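Local atomic coordinates of SnoaL-like domain-containing protein (Agrobacterium tumefaciens str. C58, PDB entry 3DXO), a protein that is of unknown function but may be an isomerase of the SnoaL-like family, with an NTF2-type domain. Residues Q30-A33 / E34-Y38. Sequence-based numbering, arbitrary orientation.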
ATOM      1  N   GLN B  30       2.806 -19.383  12.375  1.00 27.33           N
ATOM      2  CA  GLN B  30       1.387 -19.216  12.690  1.00 27.41           C
ATOM      3  C   GLN B  30       0.703 -18.150  11.824  1.00 28.08           C
ATOM      4  O   GLN B  30      -0.322 -18.413  11.181  1.00 29.24           O
ATOM      5  CB  GLN B  30       1.193 -18.874  14.173  1.00 27.79           C
ATOM      6  CG  GLN B  30       1.744 -19.897  15.189  1.00 28.62           C
ATOM      7  CD  GLN B  30       1.012 -21.240  15.198  1.00 29.73           C
ATOM      8  OE1 GLN B  30       1.646 -22.286  15.353  1.00 31.44           O
ATOM      9  NE2 GLN B  30      -0.316 -21.220  15.042  1.00 29.84           N
ATOM     10  N   ALA B  31       1.287 -16.958  11.781  1.00 27.76           N
ATOM     11  CA  ALA B  31       0.684 -15.819  11.071  1.00 27.19           C
ATOM     12  C   ALA B  31       0.834 -15.834   9.547  1.00 27.29           C
ATOM     13  O   ALA B  31      -0.073 -15.418   8.821  1.00 27.83           O
ATOM     14  CB  ALA B  31       1.246 -14.495  11.622  1.00 26.56           C
ATOM     15  N   TRP B  32       1.979 -16.274   9.046  1.00 26.87           N
ATOM     16  CA  TRP B  32       2.219 -16.250   7.590  1.00 26.62           C
ATOM     17  C   TRP B  32       1.792 -17.498   6.826  1.00 25.79           C
ATOM     18  O   TRP B  32       1.852 -18.589   7.362  1.00 25.47           O
ATOM     19  CB  TRP B  32       3.702 -16.024   7.313  1.00 27.21           C
ATOM     20  CG  TRP B  32       4.153 -14.609   7.187  1.00 27.26           C
ATOM     21  CD1 TRP B  32       4.528 -13.985   6.037  1.00 27.63           C
ATOM     22  CD2 TRP B  32       4.316 -13.653   8.229  1.00 27.45           C
ATOM     23  NE1 TRP B  32       4.927 -12.693   6.296  1.00 27.56           N
ATOM     24  CE2 TRP B  32       4.804 -12.463   7.636  1.00 27.23           C
ATOM     25  CE3 TRP B  32       4.103 -13.678   9.605  1.00 27.90           C
ATOM     26  CZ2 TRP B  32       5.062 -11.324   8.360  1.00 27.05           C
ATOM     27  CZ3 TRP B  32       4.385 -12.532  10.330  1.00 27.62           C
ATOM     28  CH2 TRP B  32       4.853 -11.374   9.702  1.00 27.47           C
ATOM     29  N   ALA B  33       1.399 -17.318   5.564  1.00 25.36           N
ATOM     30  CA  ALA B  33       1.028 -18.425   4.681  1.00 25.44           C
ATOM     31  C   ALA B  33       2.268 -19.113   4.083  1.00 25.72           C
ATOM     32  O   ALA B  33       3.365 -18.547   4.082  1.00 25.89           O
ATOM     33  CB  ALA B  33       0.136 -17.940   3.574  1.00 24.76           C
ATOM     34  N   GLU B  34       2.091 -20.341   3.599  1.00 25.83           N
ATOM     35  CA  GLU B  34       3.178 -21.071   2.950  1.00 26.61           C
ATOM     36  C   GLU B  34       3.540 -20.363   1.642  1.00 26.37           C
ATOM     37  O   GLU B  34       4.714 -20.148   1.365  1.00 26.48           O
ATOM     38  CB  GLU B  34       2.843 -22.561   2.759  1.00 26.60           C
ATOM     39  CG  GLU B  34       2.707 -23.276   4.109  1.00 27.44           C
ATOM     40  CD  GLU B  34       2.627 -24.807   4.051  1.00 27.99           C
ATOM     41  OE1 GLU B  34       2.349 -25.404   2.985  1.00 28.32           O
ATOM     42  OE2 GLU B  34       2.848 -25.421   5.119  1.00 29.29           O
ATOM     43  N   ASN B  35       2.536 -19.992   0.853  1.00 26.57           N
ATOM     44  CA  ASN B  35       2.755 -19.200  -0.346  1.00 27.06           C
ATOM     45  C   ASN B  35       2.630 -17.772   0.102  1.00 27.85           C
ATOM     46  O   ASN B  35       1.517 -17.245   0.092  1.00 29.53           O
ATOM     47  CB  ASN B  35       1.686 -19.449  -1.392  1.00 27.30           C
ATOM     48  CG  ASN B  35       1.749 -20.832  -1.968  1.00 28.42           C
ATOM     49  OD1 ASN B  35       2.326 -21.741  -1.378  1.00 28.85           O
ATOM     50  ND2 ASN B  35       1.128 -21.013  -3.132  1.00 29.58           N
ATOM     51  N   THR B  36       3.726 -17.160   0.540  1.00 27.28           N
ATOM     52  CA  THR B  36       3.699 -15.783   1.009  1.00 27.41           C
ATOM     53  C   THR B  36       4.884 -15.057   0.404  1.00 28.23           C
ATOM     54  O   THR B  36       5.881 -15.692   0.033  1.00 28.87           O
ATOM     55  CB  THR B  36       3.721 -15.667   2.556  1.00 27.57           C
ATOM     56  OG1 THR B  36       3.476 -14.307   2.937  1.00 27.45           O
ATOM     57  CG2 THR B  36       5.055 -16.133   3.148  1.00 27.74           C
ATOM     58  N   ARG B  37       4.785 -13.730   0.324  1.00 28.43           N
ATOM     59  CA  ARG B  37       5.781 -12.918  -0.361  1.00 28.54           C
ATOM     60  C   ARG B  37       5.917 -11.567   0.337  1.00 27.87           C
ATOM     61  O   ARG B  37       4.919 -10.955   0.732  1.00 28.73           O
ATOM     62  CB  ARG B  37       5.261 -12.677  -1.776  1.00 30.01           C
ATOM     63  CG  ARG B  37       6.255 -12.398  -2.859  1.00 31.92           C
ATOM     64  CD  ARG B  37       6.507 -13.626  -3.699  1.00 35.34           C
ATOM     65  NE  ARG B  37       6.816 -13.204  -5.065  1.00 37.29           N
ATOM     66  CZ  ARG B  37       8.008 -12.759  -5.480  1.00 38.57           C
ATOM     67  NH1 ARG B  37       9.047 -12.673  -4.626  1.00 39.42           N
ATOM     68  NH2 ARG B  37       8.160 -12.396  -6.762  1.00 38.13           N
ATOM     69  N   TYR B  38       7.146 -11.093   0.461  1.00 26.80           N
ATOM     70  CA  TYR B  38       7.431  -9.802   1.073  1.00 26.33           C
ATOM     71  C   TYR B  38       8.375  -8.990   0.180  1.00 25.81           C
ATOM     72  O   TYR B  38       9.297  -9.521  -0.422  1.00 25.10           O
ATOM     73  CB  TYR B  38       8.077 -10.017   2.455  1.00 26.92           C
ATOM     74  CG  TYR B  38       8.490  -8.759   3.173  1.00 26.66           C
ATOM     75  CD1 TYR B  38       9.643  -8.072   2.805  1.00 27.45           C
ATOM     76  CD2 TYR B  38       7.751  -8.267   4.222  1.00 26.74           C
ATOM     77  CE1 TYR B  38      10.039  -6.905   3.456  1.00 27.39           C
ATOM     78  CE2 TYR B  38       8.132  -7.117   4.886  1.00 27.13           C
ATOM     79  CZ  TYR B  38       9.280  -6.433   4.497  1.00 27.41           C
ATOM     80  OH  TYR B  38       9.669  -5.268   5.135  1.00 27.62           O
TER
HETATM   81  O   HOH W   1       4.475 -12.052   3.522  1.00 21.39           O
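A water gathers three groups where Trp-32 and Thr-36 meet across the corner: it is hydrogen-bonded to Thr-36 OG1 (2.5 Å), accepts a weak bond of 2.9 Å from Trp-32 NE1, and donates another weak one to Arg-37 O. It thereby bridges indole and hydroxyl, which have no direct hydrogen bond. The same hydroxyl is also hydrogen-bonded to the carbonyl of Ile-109, on the neighbouring strand 109-117. Thr-36 holds OG1 trans to its own nitrogen (chi1 -171°), which presents the oxygen to the indole edge, near the ring plane, 3.3 Å from Trp-32 CD1. Thr-36 CG2 comes 3.6 Å from Trp-32 CD1 and also lies against Ala-33 O.

The chain turns at Glu-34 and Asn-35, both exposed; a weak backbone bond of 3.3 Å runs from Thr-36 N to Glu-34 O. On the inner side, Ile-51 of helix 47-61 packs against both Trp-32 and Thr-36, while Ala-15 of helix 3-17 touches the indole. Gln-48 NE2 binds Trp-32 O, and backbone bonds tie Ala-31 and Ala-33 to Ile-109. The corner therefore carries the chain from the end of helix 21-31 into strand 36-39 of the curved mixed sheet, which packs with the helices in the cone-like alpha+beta fold of the NTF2 clan.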